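Local coordinates for protein N-(5'-phosphoribosyl)anthranilate isomerase (Jonesia denitrificans, PDB 4WUI) that probably catalyses the isomerisation of N-(5-phosphoribosyl)anthranilate to 1-(2-carboxyphenylamino)-1-deoxyribulose 5-phosphate, the third step in making tryptophan from chorismate, at residues 51-54 against 55-58; 63-67 against 68-72. All blocks are in the same frame, centred on the assembly; numbering follows the deposited sequence. Where two conformers were deposited one is given.

Contact 1 (51-54 against 55-58)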
ATOM      1  N   THR A  51      10.024  15.405  -2.372  1.00 11.50           N
ATOM      2  CA  THR A  51       9.044  16.430  -1.987  1.00 12.03           C
ATOM      3  C   THR A  51       8.203  16.028  -0.775  1.00 12.35           C
ATOM      4  O   THR A  51       7.501  16.865  -0.250  1.00 13.56           O
ATOM      5  CB  THR A  51       8.073  16.782  -3.127  1.00 11.91           C
ATOM      6  OG1 THR A  51       7.142  15.724  -3.363  1.00 11.50           O
ATOM      7  CG2 THR A  51       8.818  17.120  -4.428  1.00 13.01           C
ATOM      8  N   VAL A  52       8.241  14.769  -0.358  1.00 11.64           N
ATOM      9  CA  VAL A  52       7.394  14.271   0.730  1.00 12.03           C
ATOM     10  C   VAL A  52       8.095  14.559   2.072  1.00 13.77           C
ATOM     11  O   VAL A  52       9.296  14.307   2.207  1.00 14.99           O
ATOM     12  CB  VAL A  52       7.157  12.754   0.548  1.00 11.31           C
ATOM     13  CG1 VAL A  52       6.315  12.210   1.695  1.00 11.64           C
ATOM     14  CG2 VAL A  52       6.496  12.470  -0.772  1.00 11.34           C
ATOM     15  N   ASP A  53       7.367  15.066   3.058  1.00 15.15           N
ATOM     16  CA  ASP A  53       8.031  15.356   4.350  1.00 15.39           C
ATOM     17  C   ASP A  53       8.167  14.113   5.232  1.00 14.99           C
ATOM     18  O   ASP A  53       7.745  13.016   4.852  1.00 14.47           O
ATOM     19  CB  ASP A  53       7.402  16.536   5.093  1.00 15.67           C
ATOM     20  CG  ASP A  53       6.085  16.212   5.762  1.00 15.89           C
ATOM     21  OD1 ASP A  53       5.691  15.024   5.880  1.00 15.43           O
ATOM     22  OD2 ASP A  53       5.444  17.189   6.215  1.00 17.63           O
ATOM     23  N   CYS A  54       8.760  14.272   6.422  0.61 14.53           N
ATOM     24  CA  CYS A  54       9.140  13.124   7.234  0.61 14.27           C
ATOM     25  C   CYS A  54       7.953  12.555   7.994  0.61 13.60           C
ATOM     26  O   CYS A  54       8.125  11.604   8.764  0.61 14.50           O
ATOM     27  CB  CYS A  54      10.253  13.473   8.227  0.61 14.87           C
ATOM     28  SG  CYS A  54       9.668  14.544   9.607  0.61 15.87           S
ATOM     29  N   THR A  55       6.755  13.117   7.798  1.00 12.57           N
ATOM     30  CA  THR A  55       5.558  12.548   8.444  1.00 11.93           C
ATOM     31  C   THR A  55       4.896  11.450   7.631  1.00 11.55           C
ATOM     32  O   THR A  55       3.861  10.887   8.051  1.00 12.62           O
ATOM     33  CB  THR A  55       4.516  13.617   8.797  1.00 13.11           C
ATOM     34  OG1 THR A  55       3.805  14.021   7.622  1.00 13.74           O
ATOM     35  CG2 THR A  55       5.159  14.799   9.484  1.00 14.29           C
ATOM     36  N   ILE A  56       5.478  11.155   6.468  1.00 10.44           N
ATOM     37  CA  ILE A  56       4.950  10.141   5.566  1.00  9.85           C
ATOM     38  C   ILE A  56       6.058   9.172   5.187  1.00  9.15           C
ATOM     39  O   ILE A  56       7.131   9.605   4.774  1.00 10.84           O
ATOM     40  CB  ILE A  56       4.339  10.780   4.293  1.00 10.11           C
ATOM     41  CG1 ILE A  56       3.129  11.640   4.663  1.00 11.05           C
ATOM     42  CG2 ILE A  56       3.956   9.723   3.260  1.00 10.80           C
ATOM     43  CD1 ILE A  56       2.416  12.288   3.483  1.00 12.16           C
ATOM     44  N   ASP A  57       5.804   7.870   5.319  1.00  8.45           N
ATOM     45  CA  ASP A  57       6.704   6.876   4.788  1.00  8.49           C
ATOM     46  C   ASP A  57       6.551   6.807   3.267  1.00  8.22           C
ATOM     47  O   ASP A  57       5.454   6.586   2.763  1.00  9.26           O
ATOM     48  CB  ASP A  57       6.353   5.492   5.389  1.00  8.64           C
ATOM     49  CG  ASP A  57       6.678   5.343   6.855  1.00  8.91           C
ATOM     50  OD1 ASP A  57       7.638   5.968   7.315  1.00  9.61           O
ATOM     51  OD2 ASP A  57       5.995   4.546   7.537  1.00  9.51           O
ATOM     52  N   THR A  58       7.649   6.979   2.551  1.00  8.05           N
ATOM     53  CA  THR A  58       7.638   6.791   1.113  1.00  8.58           C
ATOM     54  C   THR A  58       7.980   5.338   0.789  1.00  7.94           C
ATOM     55  O   THR A  58       8.869   4.739   1.390  1.00  8.60           O
ATOM     56  CB  THR A  58       8.620   7.757   0.448  1.00  9.30           C
ATOM     57  OG1 THR A  58       9.926   7.535   0.980  1.00 10.22           O
ATOM     58  CG2 THR A  58       8.194   9.204   0.614  1.00 10.40           C
TER
HETATM   59  O   HOH W   1       2.921  17.216   7.450  1.00 20.24           O
HETATM   60  O   HOH W   2       9.513  10.963   4.053  1.00 33.96           O
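D53 and T55 meet in a local turn contact, an Asx turn laid over a type I beta turn, in the loop that leads from helix 42-50 into strand 57-62 of the TIM barrel. The beta turn runs from D53 to I56, and its closing bond, I56 N to D53 O, is a weak one at 3.3 Å. The side chain of D53 adds a tighter grip. Its OD1 accepts the backbone N of T55 at 2.9 Å, from above the carboxylate plane (53° out of it), and the hydroxyl OG1 of the same T55 at 2.8 Å, through the syn lone pair on the side of the other oxygen. Two donors of one residue thus converge on a single oxygen. With chi1 at 76°, CG of D53 stands between the backbone N and the carbonyl carbon, which brings OD1 to T55. A water donates to D53 OD2 and, weakly, to T55 OG1, and a second water joins the carbonyls D53 O and I56 O, giving to each at 2.8 Å. Beside this polar part lies an apolar one. V52 sets its CG1 methyl against I56 CB at 3.6 Å, the two side chains crossing at about a right angle, while T58 runs past V52 in the opposite sense, its CG2 3.7 Å from V52 CB. The hydroxyl of T58 looks elsewhere, bonded to S80 N. Around the turn, Q21 of helix 14-22 holds D53 N with its side-chain oxygen and touches V52, T55 and I56. F30 and I28 of strand 27-32 pack against V52 and I56 of the loop, and backbone hydrogen bonds of D57 with D26 and I28 begin the pairing of strand 57-62 with that neighbour.

Contact 2 (63-67 against 68-72)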
ATOM      1  N   ALA A  63       7.242  -4.883  -8.980  1.00 10.79           N
ATOM      2  CA  ALA A  63       6.554  -6.114  -9.350  1.00 12.18           C
ATOM      3  C   ALA A  63       7.409  -7.066 -10.180  1.00 12.08           C
ATOM      4  O   ALA A  63       7.412  -8.267  -9.930  1.00 13.44           O
ATOM      5  CB  ALA A  63       5.263  -5.791 -10.105  1.00 13.62           C
ATOM      6  N   THR A  64       8.115  -6.537 -11.186  1.00 12.26           N
ATOM      7  CA  THR A  64       8.808  -7.328 -12.192  1.00 12.75           C
ATOM      8  C   THR A  64      10.289  -6.964 -12.280  1.00 12.35           C
ATOM      9  O   THR A  64      11.004  -7.460 -13.138  1.00 13.89           O
ATOM     10  CB  THR A  64       8.122  -7.148 -13.589  1.00 14.37           C
ATOM     11  OG1 THR A  64       8.001  -5.764 -13.886  1.00 15.22           O
ATOM     12  CG2 THR A  64       6.752  -7.812 -13.588  1.00 15.63           C
ATOM     13  N   THR A  65      10.756  -6.077 -11.423  1.00 11.19           N
ATOM     14  CA  THR A  65      12.137  -5.607 -11.423  1.00 11.37           C
ATOM     15  C   THR A  65      13.017  -6.657 -10.722  1.00 11.92           C
ATOM     16  O   THR A  65      12.737  -7.034  -9.600  1.00 12.17           O
ATOM     17  CB  THR A  65      12.230  -4.258 -10.701  1.00 11.30           C
ATOM     18  OG1 THR A  65      11.363  -3.294 -11.325  1.00 11.50           O
ATOM     19  CG2 THR A  65      13.651  -3.742 -10.659  1.00 11.52           C
ATOM     20  N   PRO A  66      14.105  -7.128 -11.357  1.00 12.24           N
ATOM     21  CA  PRO A  66      15.003  -8.068 -10.666  1.00 12.45           C
ATOM     22  C   PRO A  66      15.377  -7.525  -9.296  1.00 11.57           C
ATOM     23  O   PRO A  66      15.652  -6.335  -9.159  1.00 11.61           O
ATOM     24  CB  PRO A  66      16.217  -8.137 -11.586  1.00 14.07           C
ATOM     25  CG  PRO A  66      15.651  -7.850 -12.962  1.00 14.51           C
ATOM     26  CD  PRO A  66      14.556  -6.840 -12.736  1.00 13.35           C
ATOM     27  N   ILE A  67      15.399  -8.388  -8.284  1.00 11.77           N
ATOM     28  CA  ILE A  67      15.493  -7.908  -6.921  1.00 11.55           C
ATOM     29  C   ILE A  67      16.731  -7.070  -6.644  1.00 11.40           C
ATOM     30  O   ILE A  67      16.637  -6.088  -5.917  1.00 11.33           O
ATOM     31  CB  ILE A  67      15.321  -9.084  -5.900  1.00 12.22           C
ATOM     32  CG1 ILE A  67      15.079  -8.564  -4.475  1.00 12.07           C
ATOM     33  CG2 ILE A  67      16.491 -10.042  -5.942  1.00 12.92           C
ATOM     34  CD1 ILE A  67      13.798  -7.777  -4.326  1.00 12.11           C
ATOM     35  N   ALA A  68      17.884  -7.399  -7.220  1.00 12.16           N
ATOM     36  CA  ALA A  68      19.055  -6.568  -6.986  1.00 13.05           C
ATOM     37  C   ALA A  68      18.863  -5.146  -7.557  1.00 12.29           C
ATOM     38  O   ALA A  68      19.321  -4.159  -6.967  1.00 12.60           O
ATOM     39  CB  ALA A  68      20.302  -7.228  -7.566  1.00 14.57           C
ATOM     40  N   ASP A  69      18.212  -5.051  -8.709  1.00 12.19           N
ATOM     41  CA  ASP A  69      17.899  -3.760  -9.303  1.00 12.25           C
ATOM     42  C   ASP A  69      16.874  -2.990  -8.472  1.00 11.46           C
ATOM     43  O   ASP A  69      16.964  -1.766  -8.368  1.00 11.76           O
ATOM     44  CB  ASP A  69      17.353  -3.931 -10.722  1.00 13.75           C
ATOM     45  CG  ASP A  69      18.387  -4.368 -11.730  1.00 17.05           C
ATOM     46  OD1 ASP A  69      19.595  -4.442 -11.410  1.00 18.64           O
ATOM     47  OD2 ASP A  69      17.970  -4.544 -12.900  1.00 18.84           O
ATOM     48  N   ALA A  70      15.913  -3.704  -7.902  1.00 10.59           N
ATOM     49  CA  ALA A  70      14.925  -3.067  -7.059  1.00 10.47           C
ATOM     50  C   ALA A  70      15.566  -2.463  -5.826  1.00  9.79           C
ATOM     51  O   ALA A  70      15.220  -1.358  -5.396  1.00  9.93           O
ATOM     52  CB  ALA A  70      13.830  -4.046  -6.682  1.00 10.88           C
ATOM     53  N   LEU A  71      16.517  -3.194  -5.240  1.00 10.23           N
ATOM     54  CA  LEU A  71      17.278  -2.683  -4.110  1.00 10.88           C
ATOM     55  C   LEU A  71      18.055  -1.436  -4.487  1.00 10.55           C
ATOM     56  O   LEU A  71      18.063  -0.443  -3.764  1.00 11.10           O
ATOM     57  CB  LEU A  71      18.217  -3.764  -3.587  1.00 11.75           C
ATOM     58  CG  LEU A  71      17.547  -4.839  -2.750  1.00 12.65           C
ATOM     59  CD1 LEU A  71      18.466  -6.045  -2.627  1.00 14.09           C
ATOM     60  CD2 LEU A  71      17.177  -4.299  -1.374  1.00 12.62           C
ATOM     61  N   ALA A  72      18.729  -1.483  -5.633  1.00 10.98           N
ATOM     62  CA  ALA A  72      19.497  -0.328  -6.097  1.00 11.78           C
ATOM     63  C   ALA A  72      18.588   0.886  -6.285  1.00 11.04           C
ATOM     64  O   ALA A  72      18.966   2.019  -5.947  1.00 12.02           O
ATOM     65  CB  ALA A  72      20.240  -0.659  -7.380  1.00 13.13           C
TER
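T65 lays its CG2 methyl against the first turn of helix 67-77, a helix N-terminus with P66 at the N-cap, in the loop that follows strand 57-62 of the barrel. T65 CG2 lies 3.7 Å from D69 CB and 3.6 Å from A70 N, with the T65 and D69 side chains set at a slant to one another. In T65, chi1 of -57° sets OG1 beside the backbone N and CG2 anti to it; OG1, on its own branch, hydrogen-bonds a bound citrate, probably from the crystallisation liquor. D69 OD2 also comes within 4.0 Å of P66 CG, a loose contact beside the ring. The side chain of I67, by contrast, touches Y95 and A96 of helix 90-99, and L84 of strand 81-84, so I67 joins the start of helix 67-77 to both. The backbone gathers the turn together. P66 O accepts A70 N at 2.9 Å and takes a weak, bent bond from D69 N. I67 O in turn accepts L71 N at 3.0 Å, while L71 CG rests 3.5 Å from that same oxygen.

The two contacts sit at the two ends of strand 57-62: contact 1 shapes the loop that enters it, and contact 2 the loop that leaves it and the start of helix 67-77. Their centres lie 22 Å apart and their nearest atoms about 11 Å, so they do not touch and are joined through the strand. In TIM barrels the active site lies at the C-terminal ends of the strands, which places contact 2 on the catalytic face and contact 1 on the other. The bound citrate beside 63-67 and 68-72 is on that catalytic side, though it need not mark the substrate site.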